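Long-range contacts in glutathione-dependent peroxiredoxin (Sinorhizobium meliloti, PDB 3UMA), which probably reduces hydrogen peroxide and organic hydroperoxides to water and alcohols at the expense of glutathione, protecting the cell against oxidative stress: residues A[35-40]-A[48-53]; A[62-67]-A[95-100]; A[148-153]-A[170-175]. One frame throughout, in Å; residues are numbered along the deposited sequence.

Interaction 1. Residues A[35-40]-A[48-53]; sequences ATFKEK and VTTELL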
loop_
_atom_site.group_PDB
_atom_site.type_symbol
_atom_site.label_atom_id
_atom_site.label_comp_id
_atom_site.label_asym_id
_atom_site.label_seq_id
_atom_site.Cartn_x
_atom_site.Cartn_y
_atom_site.Cartn_z
ATOM N N ALA A 35 -3.552 11.991 5.634
ATOM C CA ALA A 35 -4.135 11.827 4.299
ATOM C C ALA A 35 -5.471 11.136 4.428
ATOM O O ALA A 35 -5.773 10.551 5.462
ATOM C CB ALA A 35 -3.193 10.995 3.374
ATOM N N THR A 36 -6.274 11.204 3.376
ATOM C CA THR A 36 -7.527 10.481 3.346
ATOM C C THR A 36 -7.544 9.591 2.114
ATOM O O THR A 36 -7.023 9.962 1.067
ATOM C CB THR A 36 -8.736 11.438 3.304
ATOM O OG1 THR A 36 -8.697 12.194 2.090
ATOM C CG2 THR A 36 -8.695 12.424 4.483
ATOM N N PHE A 37 -8.161 8.429 2.231
ATOM C CA PHE A 37 -8.227 7.490 1.138
ATOM C C PHE A 37 -9.667 7.087 0.990
ATOM O O PHE A 37 -10.350 6.887 1.972
ATOM C CB PHE A 37 -7.403 6.237 1.438
ATOM C CG PHE A 37 -5.964 6.513 1.744
ATOM C CD1 PHE A 37 -5.038 6.687 0.714
ATOM C CD2 PHE A 37 -5.521 6.589 3.064
ATOM C CE1 PHE A 37 -3.706 6.958 0.985
ATOM C CE2 PHE A 37 -4.178 6.848 3.347
ATOM C CZ PHE A 37 -3.265 7.029 2.300
ATOM N N LYS A 38 -10.130 6.969 -0.241
ATOM C CA LYS A 38 -11.445 6.420 -0.476
ATOM C C LYS A 38 -11.333 4.926 -0.701
ATOM O O LYS A 38 -10.326 4.430 -1.225
ATOM C CB LYS A 38 -12.123 7.125 -1.648
ATOM C CG LYS A 38 -12.227 8.644 -1.456
ATOM C CD LYS A 38 -13.617 9.169 -1.747
ATOM C CE LYS A 38 -13.715 10.652 -1.432
ATOM N NZ LYS A 38 -15.126 11.035 -1.143
ATOM N N GLU A 39 -12.362 4.208 -0.289
ATOM C CA GLU A 39 -12.351 2.769 -0.327
ATOM C C GLU A 39 -13.772 2.241 -0.468
ATOM O O GLU A 39 -14.668 2.652 0.265
ATOM C CB GLU A 39 -11.692 2.197 0.945
ATOM C CG GLU A 39 -11.858 0.681 1.074
ATOM C CD GLU A 39 -11.073 0.053 2.213
ATOM O OE1 GLU A 39 -10.693 0.762 3.177
ATOM O OE2 GLU A 39 -10.850 -1.173 2.143
ATOM N N LYS A 40 -13.958 1.335 -1.422
ATOM C CA LYS A 40 -15.200 0.600 -1.594
ATOM C C LYS A 40 -15.191 -0.599 -0.670
ATOM O O LYS A 40 -14.389 -1.513 -0.838
ATOM C CB LYS A 40 -15.350 0.122 -3.045
ATOM C CG LYS A 40 -16.550 0.683 -3.787
ATOM C CD LYS A 40 -16.493 0.333 -5.273
ATOM C CE LYS A 40 -17.886 0.340 -5.913
ATOM N NZ LYS A 40 -17.883 0.730 -7.371
ATOM N N VAL A 48 -11.243 6.751 4.453
ATOM C CA VAL A 48 -10.306 6.268 5.477
ATOM C C VAL A 48 -9.229 7.332 5.691
ATOM O O VAL A 48 -8.564 7.729 4.736
ATOM C CB VAL A 48 -9.659 4.906 5.030
ATOM C CG1 VAL A 48 -8.564 4.437 5.995
ATOM C CG2 VAL A 48 -10.726 3.832 4.883
ATOM N N THR A 49 -9.062 7.803 6.926
ATOM C CA THR A 49 -8.002 8.765 7.233
ATOM C C THR A 49 -6.777 8.021 7.741
ATOM O O THR A 49 -6.885 6.893 8.207
ATOM C CB THR A 49 -8.417 9.791 8.321
ATOM O OG1 THR A 49 -8.741 9.096 9.530
ATOM C CG2 THR A 49 -9.645 10.620 7.885
ATOM N N THR A 50 -5.618 8.660 7.669
ATOM C CA THR A 50 -4.417 8.077 8.225
ATOM C C THR A 50 -4.561 7.907 9.737
ATOM O O THR A 50 -4.085 6.914 10.317
ATOM C CB THR A 50 -3.181 8.898 7.885
ATOM O OG1 THR A 50 -3.462 10.272 8.127
ATOM C CG2 THR A 50 -2.826 8.735 6.415
ATOM N N GLU A 51 -5.266 8.843 10.370
ATOM C CA GLU A 51 -5.509 8.749 11.814
ATOM C C GLU A 51 -6.265 7.479 12.159
ATOM O O GLU A 51 -5.803 6.679 12.974
ATOM C CB GLU A 51 -6.265 9.977 12.327
ATOM C CG GLU A 51 -6.527 9.952 13.825
ATOM C CD GLU A 51 -7.174 11.238 14.295
ATOM O OE1 GLU A 51 -8.425 11.264 14.369
ATOM O OE2 GLU A 51 -6.435 12.226 14.534
ATOM N N LEU A 52 -7.413 7.286 11.517
ATOM C CA LEU A 52 -8.232 6.093 11.707
ATOM C C LEU A 52 -7.488 4.800 11.382
ATOM O O LEU A 52 -7.685 3.774 12.036
ATOM C CB LEU A 52 -9.511 6.171 10.852
ATOM C CG LEU A 52 -10.300 4.852 10.737
ATOM C CD1 LEU A 52 -10.960 4.444 12.075
ATOM C CD2 LEU A 52 -11.335 4.859 9.590
ATOM N N LEU A 53 -6.662 4.846 10.344
ATOM C CA LEU A 53 -5.960 3.657 9.898
ATOM C C LEU A 53 -4.820 3.293 10.836
ATOM O O LEU A 53 -4.682 2.146 11.221
ATOM C CB LEU A 53 -5.439 3.822 8.463
ATOM C CG LEU A 53 -4.882 2.533 7.850
ATOM C CD1 LEU A 53 -5.910 1.386 7.909
ATOM C CD2 LEU A 53 -4.424 2.787 6.414
#

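Interaction 2. Residues A[62-67]-A[95-100]; sequences FAVPGA and IAVVAV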
loop_
_atom_site.group_PDB
_atom_site.type_symbol
_atom_site.label_atom_id
_atom_site.label_comp_id
_atom_site.label_asym_id
_atom_site.label_seq_id
_atom_site.Cartn_x
_atom_site.Cartn_y
_atom_site.Cartn_z
ATOM N N PHE A 62 1.306 -1.855 2.185
ATOM C CA PHE A 62 2.089 -1.974 0.956
ATOM C C PHE A 62 1.489 -1.182 -0.198
ATOM O O PHE A 62 0.274 -1.097 -0.324
ATOM C CB PHE A 62 2.402 -3.435 0.577
ATOM C CG PHE A 62 1.195 -4.271 0.247
ATOM C CD1 PHE A 62 0.330 -4.718 1.247
ATOM C CD2 PHE A 62 0.959 -4.671 -1.061
ATOM C CE1 PHE A 62 -0.765 -5.506 0.939
ATOM C CE2 PHE A 62 -0.136 -5.485 -1.383
ATOM C CZ PHE A 62 -1.000 -5.902 -0.390
ATOM N N ALA A 63 2.361 -0.600 -1.020
ATOM C CA ALA A 63 1.929 0.171 -2.180
ATOM C C ALA A 63 2.262 -0.547 -3.487
ATOM O O ALA A 63 3.313 -1.178 -3.609
ATOM C CB ALA A 63 2.541 1.533 -2.173
ATOM N N VAL A 64 1.370 -0.416 -4.466
ATOM C CA VAL A 64 1.566 -1.036 -5.785
ATOM C C VAL A 64 1.472 0.038 -6.887
ATOM O O VAL A 64 0.716 1.012 -6.748
ATOM C CB VAL A 64 0.532 -2.181 -6.042
ATOM C CG1 VAL A 64 0.646 -3.302 -4.993
ATOM C CG2 VAL A 64 -0.912 -1.641 -6.044
ATOM N N PRO A 65 2.248 -0.122 -7.983
ATOM C CA PRO A 65 2.073 0.763 -9.134
ATOM C C PRO A 65 0.662 0.736 -9.723
ATOM O O PRO A 65 0.189 1.758 -10.173
ATOM C CB PRO A 65 3.094 0.219 -10.148
ATOM C CG PRO A 65 4.233 -0.212 -9.250
ATOM C CD PRO A 65 3.520 -0.865 -8.060
ATOM N N GLY A 66 -0.033 -0.392 -9.694
ATOM C CA GLY A 66 -1.321 -0.396 -10.352
ATOM C C GLY A 66 -2.156 -1.610 -10.115
ATOM O O GLY A 66 -1.685 -2.732 -10.272
ATOM N N ALA A 67 -3.413 -1.385 -9.743
ATOM C CA ALA A 67 -4.395 -2.444 -9.751
ATOM C C ALA A 67 -4.441 -3.134 -11.126
ATOM O O ALA A 67 -4.326 -2.470 -12.169
ATOM C CB ALA A 67 -5.764 -1.878 -9.410
ATOM N N ILE A 95 -4.040 -4.725 7.659
ATOM C CA ILE A 95 -3.233 -4.701 6.443
ATOM C C ILE A 95 -3.939 -3.859 5.383
ATOM O O ILE A 95 -5.158 -3.993 5.184
ATOM C CB ILE A 95 -2.954 -6.117 5.899
ATOM C CG1 ILE A 95 -2.376 -7.023 6.994
ATOM C CG2 ILE A 95 -1.995 -6.050 4.673
ATOM C CD1 ILE A 95 -2.407 -8.515 6.640
ATOM N N ALA A 96 -3.164 -2.999 4.719
ATOM C CA ALA A 96 -3.680 -2.149 3.656
ATOM C C ALA A 96 -2.780 -2.168 2.438
ATOM O O ALA A 96 -1.567 -2.186 2.571
ATOM C CB ALA A 96 -3.827 -0.721 4.138
ATOM N N VAL A 97 -3.397 -2.171 1.257
ATOM C CA VAL A 97 -2.714 -1.861 0.007
ATOM C C VAL A 97 -3.190 -0.491 -0.478
ATOM O O VAL A 97 -4.369 -0.164 -0.367
ATOM C CB VAL A 97 -2.957 -2.969 -1.079
ATOM C CG1 VAL A 97 -4.453 -3.141 -1.402
ATOM C CG2 VAL A 97 -2.116 -2.706 -2.365
ATOM N N VAL A 98 -2.267 0.313 -0.986
ATOM C CA VAL A 98 -2.594 1.607 -1.550
ATOM C C VAL A 98 -2.097 1.651 -2.990
ATOM O O VAL A 98 -1.035 1.092 -3.297
ATOM C CB VAL A 98 -1.994 2.773 -0.712
ATOM C CG1 VAL A 98 -0.493 2.701 -0.626
ATOM C CG2 VAL A 98 -2.426 4.171 -1.255
ATOM N N ALA A 99 -2.856 2.311 -3.869
ATOM C CA ALA A 99 -2.434 2.507 -5.280
ATOM C C ALA A 99 -2.977 3.816 -5.809
ATOM O O ALA A 99 -4.031 4.284 -5.350
ATOM C CB ALA A 99 -2.925 1.391 -6.139
ATOM N N VAL A 100 -2.261 4.395 -6.778
ATOM C CA VAL A 100 -2.745 5.546 -7.529
ATOM C C VAL A 100 -3.675 5.016 -8.625
ATOM O O VAL A 100 -3.277 4.878 -9.773
ATOM C CB VAL A 100 -1.569 6.400 -8.076
ATOM C CG1 VAL A 100 -2.073 7.622 -8.885
ATOM C CG2 VAL A 100 -0.640 6.839 -6.911
HETATM O O HOH W 1 0.236 3.338 -7.714
#

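Interaction 3. Residues A[148-153]-A[170-175]; sequences SKRYSM and GQATAS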
loop_
_atom_site.group_PDB
_atom_site.type_symbol
_atom_site.label_atom_id
_atom_site.label_comp_id
_atom_site.label_asym_id
_atom_site.label_seq_id
_atom_site.Cartn_x
_atom_site.Cartn_y
_atom_site.Cartn_z
ATOM N N SER A 148 2.688 5.066 -7.745
ATOM C CA SER A 148 3.552 4.854 -6.602
ATOM C C SER A 148 4.629 3.820 -6.952
ATOM O O SER A 148 4.335 2.822 -7.617
ATOM C CB SER A 148 2.740 4.309 -5.420
ATOM O OG SER A 148 3.556 4.159 -4.271
ATOM N N LYS A 149 5.857 4.069 -6.499
ATOM C CA LYS A 149 6.841 2.987 -6.319
ATOM C C LYS A 149 6.239 1.813 -5.546
ATOM O O LYS A 149 5.337 2.003 -4.699
ATOM C CB LYS A 149 8.051 3.503 -5.538
ATOM C CG LYS A 149 8.924 4.400 -6.356
ATOM C CD LYS A 149 10.166 4.813 -5.614
ATOM C CE LYS A 149 11.133 5.411 -6.610
ATOM N NZ LYS A 149 12.198 6.173 -5.922
ATOM N N ARG A 150 6.716 0.600 -5.833
ATOM C CA ARG A 150 6.371 -0.554 -4.992
ATOM C C ARG A 150 7.166 -0.496 -3.671
ATOM O O ARG A 150 8.383 -0.319 -3.679
ATOM C CB ARG A 150 6.609 -1.870 -5.733
ATOM C CG ARG A 150 6.147 -3.118 -4.976
ATOM C CD ARG A 150 6.324 -4.441 -5.786
ATOM N NE ARG A 150 6.015 -4.273 -7.209
ATOM C CZ ARG A 150 4.792 -4.230 -7.739
ATOM N NH1 ARG A 150 3.694 -4.339 -6.999
ATOM N NH2 ARG A 150 4.665 -4.030 -9.035
ATOM N N TYR A 151 6.472 -0.624 -2.542
ATOM C CA TYR A 151 7.116 -0.624 -1.226
ATOM C C TYR A 151 6.217 -1.347 -0.239
ATOM O O TYR A 151 5.038 -1.587 -0.524
ATOM C CB TYR A 151 7.485 0.801 -0.723
ATOM C CG TYR A 151 6.298 1.733 -0.464
ATOM C CD1 TYR A 151 5.463 1.557 0.656
ATOM C CD2 TYR A 151 6.006 2.786 -1.344
ATOM C CE1 TYR A 151 4.371 2.401 0.900
ATOM C CE2 TYR A 151 4.916 3.648 -1.110
ATOM C CZ TYR A 151 4.104 3.449 0.019
ATOM O OH TYR A 151 3.010 4.270 0.245
ATOM N N SER A 152 6.786 -1.730 0.897
ATOM C CA SER A 152 5.987 -2.146 2.039
ATOM C C SER A 152 6.564 -1.443 3.265
ATOM O O SER A 152 7.740 -1.056 3.289
ATOM C CB SER A 152 6.001 -3.664 2.240
ATOM O OG SER A 152 7.279 -4.054 2.690
HETATM N N MSE A 153 5.734 -1.245 4.273
HETATM C CA MSE A 153 6.225 -0.621 5.482
HETATM C C MSE A 153 5.458 -1.148 6.671
HETATM O O MSE A 153 4.294 -1.509 6.551
HETATM C CB MSE A 153 6.187 0.916 5.404
HETATM C CG MSE A 153 4.848 1.498 5.057
HETATM SE SE MSE A 153 4.830 3.453 5.158
HETATM C CE MSE A 153 5.936 4.014 3.654
ATOM N N GLY A 170 9.093 -4.019 -11.293
ATOM C CA GLY A 170 8.881 -5.414 -11.684
ATOM C C GLY A 170 9.401 -6.411 -10.662
ATOM O O GLY A 170 9.308 -7.628 -10.862
ATOM N N GLN A 171 9.965 -5.901 -9.575
ATOM C CA GLN A 171 10.420 -6.743 -8.472
ATOM C C GLN A 171 9.502 -6.546 -7.279
ATOM O O GLN A 171 8.977 -5.434 -7.073
ATOM C CB GLN A 171 11.879 -6.407 -8.129
ATOM C CG GLN A 171 12.804 -6.687 -9.348
ATOM C CD GLN A 171 14.292 -6.595 -9.060
ATOM O OE1 GLN A 171 14.720 -6.584 -7.905
ATOM N NE2 GLN A 171 15.098 -6.538 -10.131
ATOM N N ALA A 172 9.309 -7.620 -6.510
ATOM C CA ALA A 172 8.406 -7.626 -5.367
ATOM C C ALA A 172 8.878 -8.557 -4.243
ATOM O O ALA A 172 8.068 -9.180 -3.560
ATOM C CB ALA A 172 6.988 -8.002 -5.818
ATOM N N THR A 173 10.185 -8.641 -4.026
ATOM C CA THR A 173 10.696 -9.544 -2.993
ATOM C C THR A 173 10.899 -8.831 -1.657
ATOM O O THR A 173 10.239 -9.168 -0.678
ATOM C CB THR A 173 11.970 -10.301 -3.464
ATOM O OG1 THR A 173 11.628 -11.128 -4.585
ATOM C CG2 THR A 173 12.532 -11.162 -2.363
ATOM N N ALA A 174 11.791 -7.844 -1.639
ATOM C CA ALA A 174 12.018 -7.009 -0.456
ATOM C C ALA A 174 10.701 -6.451 0.130
ATOM O O ALA A 174 10.530 -6.407 1.356
ATOM C CB ALA A 174 13.030 -5.864 -0.780
ATOM N N SER A 175 9.756 -6.097 -0.745
ATOM C CA SER A 175 8.458 -5.543 -0.319
ATOM C C SER A 175 7.342 -6.584 -0.211
ATOM O O SER A 175 6.207 -6.249 0.097
ATOM C CB SER A 175 8.046 -4.384 -1.250
ATOM O OG SER A 175 7.703 -4.858 -2.538
HETATM O O HOH W 2 8.007 -6.729 2.836
#

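Interaction 1. Residues A[35-40]-A[48-53]
Thr50 overlaps Ala35 with its methyl group, CG2 lying 3.8 Å from Ala35 CB. The same methyl also meets the Phe37 ring, with Thr50 CG2 3.8 Å from Phe37 CE2 and the two side chains crossing at about a right angle. A chi1 of 46° sets OG1 between the backbone N and the carbonyl carbon of Thr50, where it accepts a hydrogen bond from Ala35 N at 3.0 Å. Thr50 N donates in return to Ala35 O at 2.9 Å, so backbone and side chain of one threonine hold both polar atoms of Ala35.

Next along the hairpin of strands 36-41 and 44-49, Phe37 and Val48 form an antiparallel hydrogen-bonded pair. Val48 CG2 touches the carboxylate of Glu39, at 3.5 Å from OE1; that carboxylate is itself held by His120 and Phe121. On the face carrying Thr36 and Thr49, a non-hydrogen-bonded pair, the methyls CG2 of both residues meet at 4.0 Å.

Thr49 is the N-cap of helix 50-54, its OG1 accepting from Leu52 N. Where strand becomes helix, one backbone bond to Ala35 thus remains, and two threonine hydroxyls act as acceptors: Thr50 OG1 takes the Ala35 N-H, Thr49 OG1 caps the helix.

Interaction 2. Residues A[62-67]-A[95-100]
The Phe62 ring is the flat group of this contact. Val97 CB stands over one face, 3.6 Å above the plane and offset toward the rim, close enough for a CH-pi contact. Ile95 CG2 sits at the edge, near the ring plane and 4.0 Å from Phe62 CE1. Outside the two strands, Tyr80 stacks with the ring and His76 meets it edge-to-face. With chi1 at 64°, CG falls between the backbone N and the carbonyl carbon, and the end of the ring comes nearer to strand 94-99 than its root does.

Beneath the ring the two strands run parallel, their short axes 28° apart in direction. Phe62 lies opposite Val97 and bonds to the residues flanking it: Phe62 N donates to Ala96 O at 2.9 Å, and Phe62 O accepts from Val98 N at 3.0 Å. Val64 N carries the ladder on to Val98 O at 3.1 Å. On the face opposite the ring, Ala63 CB abuts Val98 CG1 at 3.6 Å. Val64 divides its branches, CG1 going to Val97 CG2 and CG2 to Ala99 CB, the latter pair 3.6 Å apart. Where the two strands part, a water donates to Val64 O and accepts from Val100 N, bridging them.

The two are the parallel strands of a beta-alpha-beta crossover in the thioredoxin-like fold, joined through helices 70-82 and 84-88. Helix 70-82 packs on Phe62 and Val64; helix 103-113 reaches Val64 and Ala99; strand 147-156 flanks 58-64, and strand 120-123 flanks 94-99.

Interaction 3. Residues A[148-153]-A[170-175]
This is a strand-to-loop contact at the active-site side of the peroxiredoxin's thioredoxin-like fold, in which strand 147-156 meets the loop leading from strand 159-165 into helix 177-183. Arg150 and Ser175 supply most of the surface, with a smaller share from Ser152. The side chain of Arg150 comes within about 3 Å of that of Cys72, the predicted sulfenic acid-forming residue, consistent with the arginine that flanks this cysteine in peroxiredoxins.

Arg150 starts out extended, CG anti to the backbone N (chi1 -174°), then bends at chi3 (-38°), which lays its aliphatic part along the loop. Its CG meets Ser175 OG at 3.4 Å, while CD lies against the loop, 3.1 Å from Gln171 O and 3.6 Å from Ala172 CB. Gln171 O lies at the edge of the guanidinium group, near its plane, and the guanidinium NH2 donates to Pro169 O. An alanine in place of Arg150 is likely to deprive Pro169 O of this donor, to open a gap beside Gln171 and Ala172, and to leave the Cys72 side chain without the positive charge beside it.

Ser175 has two polar partners outside the contact: its OG hydrogen-bonds to Glu166 and its carbonyl oxygen to the hydroxyl of Tyr80. Its CB packs over the backbone of the strand, 3.6 Å from Ser152 N. In return Ser152 offers its CB to the loop, 3.4 Å from Ser175 O, in a close apposition without a direct hydrogen bond. A water adds a polar link between Ser152 and the loop, lying 2.8 Å from Ser152 OG and 2.9 Å from Ala174 O.

In the fold
The three contacts show how one sheet joins a hairpin to the surroundings of the predicted active-site cysteine. Interaction 2 lies in the middle, its centre 13 Å from that of interaction 1 and 10 Å from that of interaction 3. Phe37 CE1 of the hairpin packs against Val98 CG2 at 3.8 Å, on the face that bears Ala63. Towards interaction 3 the link is through the sheet, Ala63 N probably donating to Tyr151 O at 2.9 Å. Interactions 1 and 3 do not touch, their nearest atoms being about 7 Å apart. The side chains of Val64 and Arg150 come within about 4 Å and 3 Å of that of Cys72, whereas the hairpin lies away from it.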